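Flavin-dependent thymidylate synthase (Thermus thermophilus, PDB 6J61) probably catalyses the reductive methylation of dUMP to dTMP, with methylenetetrahydrofolate as methyl donor and NADPH and reduced flavin (FADH2) as reductant. Local coordinates at residues F68-P73 with R194-A199; H179-R184 with L210-F215. One frame throughout, in Å; residues are numbered along the deposited sequence.

In the fold
Contact 1 joins a strand to a helix and contact 2 joins two helices, and their centres lie about 16 Å apart. In chain order the segments alternate: strand 68-73, helix segment 179-184, helix segment 194-199, then helix segment 210-215. The three helix segments come from successive helices, 174-184, 191-207 and 209-220. Helix 191-207 ties the two contacts together: Tyr196 reaches the antiparallel sheet, while Ala197 packs on Leu181 and Arg184 of helix 174-184. The fold is thus a worked example of a helical layer set against a sheet, with helix 174-184 carrying residues of the FAD pocket and one predicted to bind dUMP.

Contact 1 of 2, residues F68-P73 with R194-A199; sequences FHVKAP and RQYARA
The Tyr196 ring meets strand 68-73 chiefly through the hydroxyl end of its rim. The carbonyl oxygen of Lys71 lies at the edge, near the ring plane, whereas the Val70, Ala72 and Pro73 side chains come up obliquely to the ring. Beyond the strand, Val9, Leu10, Val15 and Tyr165 also touch this side chain. The one polar link across the contact runs from Tyr196 OH to Lys71 O, 2.6 Å long. It falls in the carbonyl plane on a lone pair, with an angle of 137° at the carbonyl oxygen, from Lys71 C to Tyr196 OH. Apolar groups of the strand lie close to the same end of the ring. Ala72 CB sits 3.4 Å from Tyr196 CZ, and Pro73 CD is 3.8 Å from the hydroxyl oxygen OH of Tyr196. Val70 adds its CG1 methyl, 3.9 Å from Tyr196 CE1; that branch stands anti to the backbone N (chi1 -171°), which carries it toward the helix. The Lys71 side chain leaves in the other direction, and its amine forms a salt bridge with Glu101. A phenylalanine here in place of Tyr196 would probably leave Lys71 O without its hydroxyl partner and the helix without its directional tie to the strand. The segment axes run nearly antiparallel, 11.0 Å apart at closest approach, and one aromatic side chain spans that gap. The example shows how a buried tyrosine can serve two chemistries at once: its ring packs among apolar groups while its hydroxyl binds a strand carbonyl, fixing helix 191-207 to the sheet by a directional bond as well as by hydrophobic contact.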
ATOM      1  N   PHE A  68       5.436   2.782 -17.879  1.00 33.47           N
ATOM      2  CA  PHE A  68       5.382   3.808 -18.913  1.00 35.09           C
ATOM      3  C   PHE A  68       6.298   5.009 -18.689  1.00 35.71           C
ATOM      4  O   PHE A  68       6.748   5.278 -17.574  1.00 35.62           O
ATOM      5  CB  PHE A  68       3.951   4.349 -19.073  1.00 35.47           C
ATOM      6  CG  PHE A  68       2.916   3.295 -19.378  1.00 36.95           C
ATOM      7  CD1 PHE A  68       2.363   2.525 -18.361  1.00 35.62           C
ATOM      8  CD2 PHE A  68       2.465   3.101 -20.682  1.00 36.33           C
ATOM      9  CE1 PHE A  68       1.375   1.583 -18.634  1.00 36.68           C
ATOM     10  CE2 PHE A  68       1.473   2.156 -20.959  1.00 36.42           C
ATOM     11  CZ  PHE A  68       0.930   1.399 -19.931  1.00 33.23           C
ATOM     12  N   HIS A  69       6.550   5.723 -19.782  1.00 36.02           N
ATOM     13  CA  HIS A  69       7.350   6.939 -19.801  1.00 35.62           C
ATOM     14  C   HIS A  69       6.286   7.960 -20.201  1.00 36.09           C
ATOM     15  O   HIS A  69       5.781   7.940 -21.328  1.00 36.73           O
ATOM     16  CB  HIS A  69       8.442   6.831 -20.872  1.00 38.74           C
ATOM     17  CG  HIS A  69       9.305   8.052 -20.999  1.00 42.71           C
ATOM     18  ND1 HIS A  69      10.331   8.144 -21.914  1.00 42.80           N
ATOM     19  CD2 HIS A  69       9.293   9.232 -20.333  1.00 44.07           C
ATOM     20  CE1 HIS A  69      10.913   9.324 -21.807  1.00 44.26           C
ATOM     21  NE2 HIS A  69      10.302  10.004 -20.854  1.00 43.85           N
ATOM     22  N   VAL A  70       5.916   8.829 -19.267  1.00 35.05           N
ATOM     23  CA  VAL A  70       4.874   9.813 -19.526  1.00 33.78           C
ATOM     24  C   VAL A  70       5.364  11.249 -19.416  1.00 35.13           C
ATOM     25  O   VAL A  70       6.106  11.604 -18.500  1.00 36.79           O
ATOM     26  CB  VAL A  70       3.690   9.638 -18.530  1.00 33.26           C
ATOM     27  CG1 VAL A  70       2.497  10.518 -18.948  1.00 30.03           C
ATOM     28  CG2 VAL A  70       3.297   8.170 -18.438  1.00 30.63           C
ATOM     29  N   LYS A  71       4.927  12.076 -20.357  1.00 35.39           N
ATOM     30  CA  LYS A  71       5.272  13.492 -20.381  1.00 35.11           C
ATOM     31  C   LYS A  71       3.924  14.202 -20.297  1.00 33.99           C
ATOM     32  O   LYS A  71       3.048  13.983 -21.139  1.00 32.58           O
ATOM     33  CB  LYS A  71       5.984  13.831 -21.699  1.00 37.36           C
ATOM     34  CG  LYS A  71       6.461  15.268 -21.812  1.00 38.05           C
ATOM     35  CD  LYS A  71       7.207  15.515 -23.110  1.00 37.89           C
ATOM     36  CE  LYS A  71       7.690  16.959 -23.166  1.00 40.31           C
ATOM     37  NZ  LYS A  71       8.253  17.336 -24.493  1.00 41.90           N
ATOM     38  N   ALA A  72       3.748  15.037 -19.281  1.00 34.08           N
ATOM     39  CA  ALA A  72       2.480  15.726 -19.111  1.00 34.18           C
ATOM     40  C   ALA A  72       2.570  16.979 -18.272  1.00 34.36           C
ATOM     41  O   ALA A  72       3.540  17.200 -17.561  1.00 33.56           O
ATOM     42  CB  ALA A  72       1.465  14.776 -18.481  1.00 35.17           C
ATOM     43  N   PRO A  73       1.531  17.825 -18.343  1.00 35.94           N
ATOM     44  CA  PRO A  73       1.494  19.072 -17.575  1.00 35.73           C
ATOM     45  C   PRO A  73       1.456  18.724 -16.083  1.00 38.05           C
ATOM     46  O   PRO A  73       0.852  17.726 -15.681  1.00 40.52           O
ATOM     47  CB  PRO A  73       0.200  19.728 -18.050  1.00 33.24           C
ATOM     48  CG  PRO A  73       0.030  19.184 -19.425  1.00 34.38           C
ATOM     49  CD  PRO A  73       0.382  17.741 -19.260  1.00 33.17           C
ATOM     50  N   ARG A 194      -8.075  12.491 -19.010  1.00 34.06           N
ATOM     51  CA  ARG A 194      -8.869  11.464 -19.680  1.00 35.96           C
ATOM     52  C   ARG A 194      -8.126  11.018 -20.935  1.00 35.10           C
ATOM     53  O   ARG A 194      -8.014   9.824 -21.208  1.00 33.81           O
ATOM     54  CB  ARG A 194     -10.252  11.985 -20.085  1.00 37.51           C
ATOM     55  CG  ARG A 194     -11.145  12.354 -18.931  1.00 40.37           C
ATOM     56  CD  ARG A 194     -12.551  11.816 -19.152  1.00 44.71           C
ATOM     57  NE  ARG A 194     -13.166  12.326 -20.367  1.00 45.46           N
ATOM     58  CZ  ARG A 194     -13.565  13.581 -20.516  1.00 47.29           C
ATOM     59  NH1 ARG A 194     -13.413  14.446 -19.525  1.00 47.02           N
ATOM     60  NH2 ARG A 194     -14.126  13.970 -21.654  1.00 50.86           N
ATOM     61  N   GLN A 195      -7.611  11.992 -21.687  1.00 34.96           N
ATOM     62  CA  GLN A 195      -6.890  11.718 -22.923  1.00 34.81           C
ATOM     63  C   GLN A 195      -5.690  10.832 -22.648  1.00 34.02           C
ATOM     64  O   GLN A 195      -5.390   9.940 -23.431  1.00 36.92           O
ATOM     65  CB  GLN A 195      -6.444  13.027 -23.600  1.00 34.91           C
ATOM     66  CG  GLN A 195      -7.574  14.033 -23.842  1.00 36.74           C
ATOM     67  CD  GLN A 195      -8.904  13.363 -24.197  1.00 40.51           C
ATOM     68  OE1 GLN A 195      -8.995  12.606 -25.165  1.00 41.03           O
ATOM     69  NE2 GLN A 195      -9.938  13.634 -23.399  1.00 40.86           N
ATOM     70  N   TYR A 196      -5.005  11.064 -21.536  1.00 32.67           N
ATOM     71  CA  TYR A 196      -3.857  10.230 -21.196  1.00 33.65           C
ATOM     72  C   TYR A 196      -4.326   8.817 -20.878  1.00 32.93           C
ATOM     73  O   TYR A 196      -3.670   7.842 -21.221  1.00 33.17           O
ATOM     74  CB  TYR A 196      -3.092  10.814 -19.999  1.00 33.52           C
ATOM     75  CG  TYR A 196      -2.093  11.870 -20.389  1.00 32.47           C
ATOM     76  CD1 TYR A 196      -0.812  11.516 -20.834  1.00 31.76           C
ATOM     77  CD2 TYR A 196      -2.433  13.228 -20.354  1.00 30.72           C
ATOM     78  CE1 TYR A 196       0.108  12.493 -21.238  1.00 29.42           C
ATOM     79  CE2 TYR A 196      -1.526  14.205 -20.748  1.00 27.88           C
ATOM     80  CZ  TYR A 196      -0.263  13.831 -21.193  1.00 28.73           C
ATOM     81  OH  TYR A 196       0.614  14.793 -21.626  1.00 31.70           O
ATOM     82  N   ALA A 197      -5.469   8.707 -20.219  1.00 34.16           N
ATOM     83  CA  ALA A 197      -6.010   7.395 -19.881  1.00 35.03           C
ATOM     84  C   ALA A 197      -6.415   6.657 -21.171  1.00 35.16           C
ATOM     85  O   ALA A 197      -6.297   5.433 -21.263  1.00 33.55           O
ATOM     86  CB  ALA A 197      -7.213   7.556 -18.929  1.00 32.77           C
ATOM     87  N   ARG A 198      -6.886   7.404 -22.169  1.00 36.86           N
ATOM     88  CA  ARG A 198      -7.281   6.803 -23.441  1.00 39.56           C
ATOM     89  C   ARG A 198      -6.045   6.186 -24.104  1.00 38.24           C
ATOM     90  O   ARG A 198      -6.070   5.051 -24.590  1.00 37.67           O
ATOM     91  CB  ARG A 198      -7.905   7.848 -24.379  1.00 41.80           C
ATOM     92  CG  ARG A 198      -9.274   8.367 -23.949  1.00 47.15           C
ATOM     93  CD  ARG A 198     -10.134   8.685 -25.181  1.00 54.52           C
ATOM     94  NE  ARG A 198     -10.679  10.048 -25.181  1.00 62.02           N
ATOM     95  CZ  ARG A 198     -11.827  10.416 -24.609  1.00 64.54           C
ATOM     96  NH1 ARG A 198     -12.583   9.521 -23.977  1.00 63.63           N
ATOM     97  NH2 ARG A 198     -12.222  11.687 -24.671  1.00 64.07           N
ATOM     98  N   ALA A 199      -4.960   6.947 -24.114  1.00 36.66           N
ATOM     99  CA  ALA A 199      -3.717   6.476 -24.691  1.00 35.39           C
ATOM    100  C   ALA A 199      -3.322   5.150 -24.037  1.00 35.20           C
ATOM    101  O   ALA A 199      -3.046   4.156 -24.711  1.00 33.65           O
ATOM    102  CB  ALA A 199      -2.632   7.513 -24.468  1.00 35.08           C
TER

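Contact 2 of 2, residues H179-R184 with L210-F215. With FAD (flavin-adenine dinucleotide), chain N; PO4 (phosphate ion), chain F.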
ATOM      1  N   HIS A 179      -8.111  -0.018 -12.486  1.00 33.19           N
ATOM      2  CA  HIS A 179      -8.736   0.875 -11.527  1.00 34.62           C
ATOM      3  C   HIS A 179      -8.523   2.311 -12.025  1.00 34.05           C
ATOM      4  O   HIS A 179      -9.460   3.105 -12.115  1.00 33.01           O
ATOM      5  CB  HIS A 179      -8.078   0.690 -10.160  1.00 36.90           C
ATOM      6  CG  HIS A 179      -8.670   1.536  -9.078  1.00 42.71           C
ATOM      7  ND1 HIS A 179      -9.916   1.292  -8.539  1.00 44.91           N
ATOM      8  CD2 HIS A 179      -8.179   2.611  -8.417  1.00 44.61           C
ATOM      9  CE1 HIS A 179     -10.164   2.179  -7.591  1.00 44.45           C
ATOM     10  NE2 HIS A 179      -9.127   2.991  -7.496  1.00 45.28           N
ATOM     11  N   PHE A 180      -7.275   2.621 -12.357  1.00 33.94           N
ATOM     12  CA  PHE A 180      -6.880   3.938 -12.856  1.00 33.21           C
ATOM     13  C   PHE A 180      -7.701   4.335 -14.080  1.00 33.17           C
ATOM     14  O   PHE A 180      -8.192   5.466 -14.191  1.00 34.29           O
ATOM     15  CB  PHE A 180      -5.387   3.917 -13.223  1.00 33.47           C
ATOM     16  CG  PHE A 180      -4.911   5.162 -13.915  1.00 33.36           C
ATOM     17  CD1 PHE A 180      -4.735   6.341 -13.211  1.00 33.58           C
ATOM     18  CD2 PHE A 180      -4.653   5.155 -15.273  1.00 32.78           C
ATOM     19  CE1 PHE A 180      -4.309   7.494 -13.848  1.00 34.61           C
ATOM     20  CE2 PHE A 180      -4.229   6.304 -15.916  1.00 34.64           C
ATOM     21  CZ  PHE A 180      -4.056   7.476 -15.198  1.00 33.96           C
ATOM     22  N   LEU A 181      -7.837   3.396 -15.002  1.00 32.31           N
ATOM     23  CA  LEU A 181      -8.574   3.628 -16.225  1.00 31.99           C
ATOM     24  C   LEU A 181     -10.055   3.862 -15.983  1.00 33.33           C
ATOM     25  O   LEU A 181     -10.645   4.743 -16.597  1.00 34.43           O
ATOM     26  CB  LEU A 181      -8.366   2.452 -17.162  1.00 31.81           C
ATOM     27  CG  LEU A 181      -6.935   2.329 -17.683  1.00 31.52           C
ATOM     28  CD1 LEU A 181      -6.794   1.055 -18.524  1.00 34.13           C
ATOM     29  CD2 LEU A 181      -6.605   3.552 -18.508  1.00 30.91           C
ATOM     30  N   LYS A 182     -10.647   3.075 -15.087  1.00 34.23           N
ATOM     31  CA  LYS A 182     -12.057   3.208 -14.748  1.00 33.70           C
ATOM     32  C   LYS A 182     -12.348   4.607 -14.216  1.00 34.53           C
ATOM     33  O   LYS A 182     -13.379   5.193 -14.535  1.00 35.21           O
ATOM     34  CB  LYS A 182     -12.448   2.160 -13.701  1.00 35.02           C
ATOM     35  CG  LYS A 182     -13.878   2.258 -13.179  1.00 35.22           C
ATOM     36  CD  LYS A 182     -14.903   2.143 -14.303  1.00 42.05           C
ATOM     37  CE  LYS A 182     -16.340   2.394 -13.805  1.00 44.61           C
ATOM     38  NZ  LYS A 182     -17.345   2.475 -14.915  1.00 44.75           N
ATOM     39  N   LEU A 183     -11.435   5.144 -13.412  1.00 34.78           N
ATOM     40  CA  LEU A 183     -11.604   6.478 -12.848  1.00 36.05           C
ATOM     41  C   LEU A 183     -11.240   7.616 -13.796  1.00 36.73           C
ATOM     42  O   LEU A 183     -11.963   8.599 -13.892  1.00 36.52           O
ATOM     43  CB  LEU A 183     -10.783   6.620 -11.569  1.00 36.96           C
ATOM     44  CG  LEU A 183     -11.334   5.868 -10.357  1.00 40.83           C
ATOM     45  CD1 LEU A 183     -10.285   5.831  -9.251  1.00 39.23           C
ATOM     46  CD2 LEU A 183     -12.622   6.539  -9.888  1.00 38.97           C
ATOM     47  N   ARG A 184     -10.124   7.483 -14.502  1.00 37.58           N
ATOM     48  CA  ARG A 184      -9.689   8.537 -15.400  1.00 37.13           C
ATOM     49  C   ARG A 184     -10.328   8.504 -16.777  1.00 37.43           C
ATOM     50  O   ARG A 184     -10.182   9.443 -17.567  1.00 38.03           O
ATOM     51  CB  ARG A 184      -8.174   8.505 -15.510  1.00 37.81           C
ATOM     52  CG  ARG A 184      -7.517   8.624 -14.161  1.00 38.12           C
ATOM     53  CD  ARG A 184      -7.923   9.911 -13.456  1.00 37.06           C
ATOM     54  NE  ARG A 184      -7.433   9.919 -12.086  1.00 37.04           N
ATOM     55  CZ  ARG A 184      -7.591  10.923 -11.234  1.00 37.99           C
ATOM     56  NH1 ARG A 184      -8.227  12.017 -11.611  1.00 36.66           N
ATOM     57  NH2 ARG A 184      -7.123  10.822  -9.998  1.00 38.28           N
ATOM     58  N   LEU A 210      -7.477 -10.258 -23.896  1.00 33.81           N
ATOM     59  CA  LEU A 210      -8.501 -11.017 -23.185  1.00 34.90           C
ATOM     60  C   LEU A 210      -8.899 -10.273 -21.910  1.00 35.07           C
ATOM     61  O   LEU A 210     -10.076  -9.979 -21.690  1.00 34.42           O
ATOM     62  CB  LEU A 210      -8.019 -12.434 -22.844  1.00 32.10           C
ATOM     63  CG  LEU A 210      -7.743 -13.371 -24.026  1.00 31.32           C
ATOM     64  CD1 LEU A 210      -7.524 -14.785 -23.506  1.00 28.24           C
ATOM     65  CD2 LEU A 210      -8.911 -13.338 -25.009  1.00 28.02           C
ATOM     66  N   ALA A 211      -7.910  -9.955 -21.080  1.00 34.14           N
ATOM     67  CA  ALA A 211      -8.174  -9.242 -19.842  1.00 34.26           C
ATOM     68  C   ALA A 211      -8.949  -7.966 -20.154  1.00 34.54           C
ATOM     69  O   ALA A 211      -9.911  -7.615 -19.460  1.00 34.04           O
ATOM     70  CB  ALA A 211      -6.874  -8.902 -19.148  1.00 32.14           C
ATOM     71  N   TRP A 212      -8.529  -7.279 -21.209  1.00 33.99           N
ATOM     72  CA  TRP A 212      -9.195  -6.060 -21.590  1.00 34.17           C
ATOM     73  C   TRP A 212     -10.644  -6.337 -21.997  1.00 35.99           C
ATOM     74  O   TRP A 212     -11.543  -5.530 -21.723  1.00 34.86           O
ATOM     75  CB  TRP A 212      -8.451  -5.367 -22.737  1.00 32.61           C
ATOM     76  CG  TRP A 212      -9.212  -4.169 -23.217  1.00 30.70           C
ATOM     77  CD1 TRP A 212     -10.220  -4.155 -24.137  1.00 29.89           C
ATOM     78  CD2 TRP A 212      -9.142  -2.844 -22.683  1.00 28.41           C
ATOM     79  NE1 TRP A 212     -10.791  -2.911 -24.200  1.00 30.28           N
ATOM     80  CE2 TRP A 212     -10.147  -2.085 -23.318  1.00 30.39           C
ATOM     81  CE3 TRP A 212      -8.331  -2.227 -21.726  1.00 29.22           C
ATOM     82  CZ2 TRP A 212     -10.364  -0.737 -23.026  1.00 31.07           C
ATOM     83  CZ3 TRP A 212      -8.546  -0.885 -21.435  1.00 29.80           C
ATOM     84  CH2 TRP A 212      -9.555  -0.156 -22.082  1.00 29.45           C
ATOM     85  N   ALA A 213     -10.874  -7.467 -22.659  1.00 35.93           N
ATOM     86  CA  ALA A 213     -12.227  -7.796 -23.079  1.00 36.57           C
ATOM     87  C   ALA A 213     -13.101  -7.872 -21.837  1.00 36.17           C
ATOM     88  O   ALA A 213     -14.183  -7.297 -21.794  1.00 40.13           O
ATOM     89  CB  ALA A 213     -12.254  -9.120 -23.820  1.00 36.96           C
ATOM     90  N   ALA A 214     -12.618  -8.570 -20.824  1.00 32.45           N
ATOM     91  CA  ALA A 214     -13.361  -8.711 -19.587  1.00 32.49           C
ATOM     92  C   ALA A 214     -13.572  -7.344 -18.935  1.00 33.45           C
ATOM     93  O   ALA A 214     -14.679  -7.009 -18.497  1.00 33.97           O
ATOM     94  CB  ALA A 214     -12.605  -9.643 -18.627  1.00 30.85           C
ATOM     95  N   PHE A 215     -12.502  -6.562 -18.863  1.00 31.85           N
ATOM     96  CA  PHE A 215     -12.580  -5.239 -18.261  1.00 32.14           C
ATOM     97  C   PHE A 215     -13.628  -4.375 -18.967  1.00 33.38           C
ATOM     98  O   PHE A 215     -14.449  -3.729 -18.332  1.00 34.53           O
ATOM     99  CB  PHE A 215     -11.212  -4.546 -18.319  1.00 25.95           C
ATOM    100  CG  PHE A 215     -11.208  -3.176 -17.724  1.00 22.46           C
ATOM    101  CD1 PHE A 215     -11.343  -3.002 -16.346  1.00 21.24           C
ATOM    102  CD2 PHE A 215     -11.132  -2.048 -18.539  1.00 20.92           C
ATOM    103  CE1 PHE A 215     -11.412  -1.718 -15.784  1.00 19.71           C
ATOM    104  CE2 PHE A 215     -11.199  -0.753 -17.983  1.00 20.01           C
ATOM    105  CZ  PHE A 215     -11.343  -0.594 -16.608  1.00 18.82           C
TER
HETATM  106  PA  FAD N 301      -4.998   4.346  -5.519  1.00 68.91           P
HETATM  107  O1A FAD N 301      -4.271   5.502  -4.940  1.00 67.75           O
HETATM  108  O2A FAD N 301      -4.097   3.672  -6.681  1.00 67.78           O
HETATM  109  O5B FAD N 301      -5.257   3.273  -4.354  1.00 67.08           O
HETATM  110  C5B FAD N 301      -6.116   2.237  -4.835  1.00 64.08           C
HETATM  111  C4B FAD N 301      -6.651   1.498  -3.615  1.00 63.46           C
HETATM  112  O4B FAD N 301      -5.542   0.923  -2.888  1.00 64.98           O
HETATM  113  C3B FAD N 301      -7.340   2.455  -2.657  1.00 62.68           C
HETATM  114  O3B FAD N 301      -8.723   2.653  -2.949  1.00 61.09           O
HETATM  115  C2B FAD N 301      -7.104   1.823  -1.293  1.00 62.93           C
HETATM  116  O2B FAD N 301      -8.144   0.882  -0.999  1.00 64.13           O
HETATM  117  C1B FAD N 301      -5.710   1.157  -1.443  1.00 64.38           C
HETATM  118  N9A FAD N 301      -4.589   1.991  -0.910  1.00 65.76           N
HETATM  119  C8A FAD N 301      -3.462   2.374  -1.599  1.00 66.32           C
HETATM  120  N7A FAD N 301      -2.676   3.092  -0.845  1.00 66.46           N
HETATM  121  C5A FAD N 301      -3.227   3.227   0.379  1.00 66.28           C
HETATM  122  C6A FAD N 301      -2.849   3.882   1.590  1.00 66.30           C
HETATM  123  N6A FAD N 301      -1.660   4.581   1.667  1.00 66.07           N
HETATM  124  N1A FAD N 301      -3.673   3.805   2.660  1.00 65.60           N
HETATM  125  C2A FAD N 301      -4.832   3.131   2.604  1.00 66.21           C
HETATM  126  N3A FAD N 301      -5.230   2.502   1.487  1.00 65.71           N
HETATM  127  C4A FAD N 301      -4.471   2.523   0.365  1.00 66.07           C
HETATM  128  N1  FAD N 301      -8.962  14.176  -4.082  1.00 91.60           N
HETATM  129  C2  FAD N 301      -8.736  15.273  -3.341  1.00 90.70           C
HETATM  130  O2  FAD N 301      -7.698  15.337  -2.704  1.00 88.13           O
HETATM  131  N3  FAD N 301      -9.605  16.310  -3.265  1.00 92.28           N
HETATM  132  C4  FAD N 301     -10.803  16.313  -3.953  1.00 92.83           C
HETATM  133  O4  FAD N 301     -11.576  17.256  -3.872  1.00 93.48           O
HETATM  134  C4X FAD N 301     -11.119  15.113  -4.797  1.00 92.32           C
HETATM  135  N5  FAD N 301     -12.244  14.995  -5.502  1.00 92.73           N
HETATM  136  C5X FAD N 301     -12.511  13.892  -6.260  1.00 93.15           C
HETATM  137  C6  FAD N 301     -13.744  13.810  -6.997  1.00 93.54           C
HETATM  138  C7  FAD N 301     -14.031  12.690  -7.772  1.00 93.77           C
HETATM  139  C7M FAD N 301     -15.344  12.647  -8.531  1.00 93.87           C
HETATM  140  C8  FAD N 301     -13.097  11.598  -7.849  1.00 93.23           C
HETATM  141  C8M FAD N 301     -13.393  10.372  -8.686  1.00 92.64           C
HETATM  142  C9  FAD N 301     -11.884  11.650  -7.140  1.00 92.76           C
HETATM  143  C9A FAD N 301     -11.559  12.790  -6.330  1.00 92.52           C
HETATM  144  N10 FAD N 301     -10.332  12.876  -5.588  1.00 91.44           N
HETATM  145  C10 FAD N 301     -10.090  14.019  -4.816  1.00 91.90           C
HETATM  146  C1' FAD N 301      -9.310  11.798  -5.612  1.00 88.61           C
HETATM  147  C2' FAD N 301      -9.661  10.583  -4.716  1.00 86.15           C
HETATM  148  O2' FAD N 301      -9.918  10.996  -3.371  1.00 85.57           O
HETATM  149  C3' FAD N 301      -8.499   9.558  -4.741  1.00 84.57           C
HETATM  150  O3' FAD N 301      -7.333  10.127  -4.117  1.00 83.80           O
HETATM  151  C4' FAD N 301      -8.154   9.129  -6.203  1.00 82.81           C
HETATM  152  O4' FAD N 301      -9.357   8.923  -6.969  1.00 83.31           O
HETATM  153  C5' FAD N 301      -7.341   7.836  -6.196  1.00 79.85           C
HETATM  154  O5' FAD N 301      -8.235   6.754  -5.945  1.00 76.43           O
HETATM  155  P   FAD N 301      -7.455   5.585  -5.156  1.00 74.20           P
HETATM  156  O1P FAD N 301      -6.749   6.143  -3.966  1.00 74.06           O
HETATM  157  O2P FAD N 301      -8.549   4.510  -4.697  1.00 74.21           O
HETATM  158  O3P FAD N 301      -6.401   4.863  -6.212  1.00 72.34           O
HETATM  159  P   PO4 F 302      -8.158  15.123  -8.464  1.00 74.42           P
HETATM  160  O1  PO4 F 302      -8.888  14.832  -9.728  1.00 74.39           O
HETATM  161  O2  PO4 F 302      -8.928  16.109  -7.664  1.00 75.57           O
HETATM  162  O3  PO4 F 302      -6.818  15.675  -8.782  1.00 73.36           O
HETATM  163  O4  PO4 F 302      -7.999  13.874  -7.683  1.00 74.91           O
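Leu181 and Trp212 meet at about a right angle, with the leucine methyl CD1 in the plane of the indole and at its edge, 3.9 Å from Trp212 CZ3. Phe215 brings the CZ corner of its ring edge to the backbone at Lys182. Its CG is anti to the backbone N (chi1 180°), which extends the ring toward the facing helix until CZ lies 4.0 Å from Lys182 N and 4.2 Å from Lys182 CB. The backbone nitrogen lies near the plane of this ring, while Leu181 CB approaches obliquely. Within their own helix the two aromatics also touch, Phe215 CD2 resting over one face of the Trp212 indole, toward its rim. Between the segments apolar surface does the joining; further along helix 209-220, Leu219 O accepts a hydrogen bond from Lys182 NZ, whose chain bends at chi2.

Other faces of helix 179-184 look to the cofactor. His179 NE2 donates to FAD O2P, on the flavin-side phosphate, over 3.2 Å with an N-H...O angle of 148°, and the acceptor lies near the imidazole plane. Arg184 NH1 makes a weak, long bond to O1 of a phosphate ion, probably from the crystallisation liquor, while its NE bonds to His83; this arginine is predicted to help ionise N3 of dUMP and so activate it.

The two segment axes are 12.6 Å apart at closest approach and inclined at 42°; the side chains of helix 209-220 reach across, Phe215 as far as the opposite backbone. Phe178 stacks on Phe215, helix 42-54 adds Met53 against that same ring, and helix 191-207 packs on both Trp212 and Arg184.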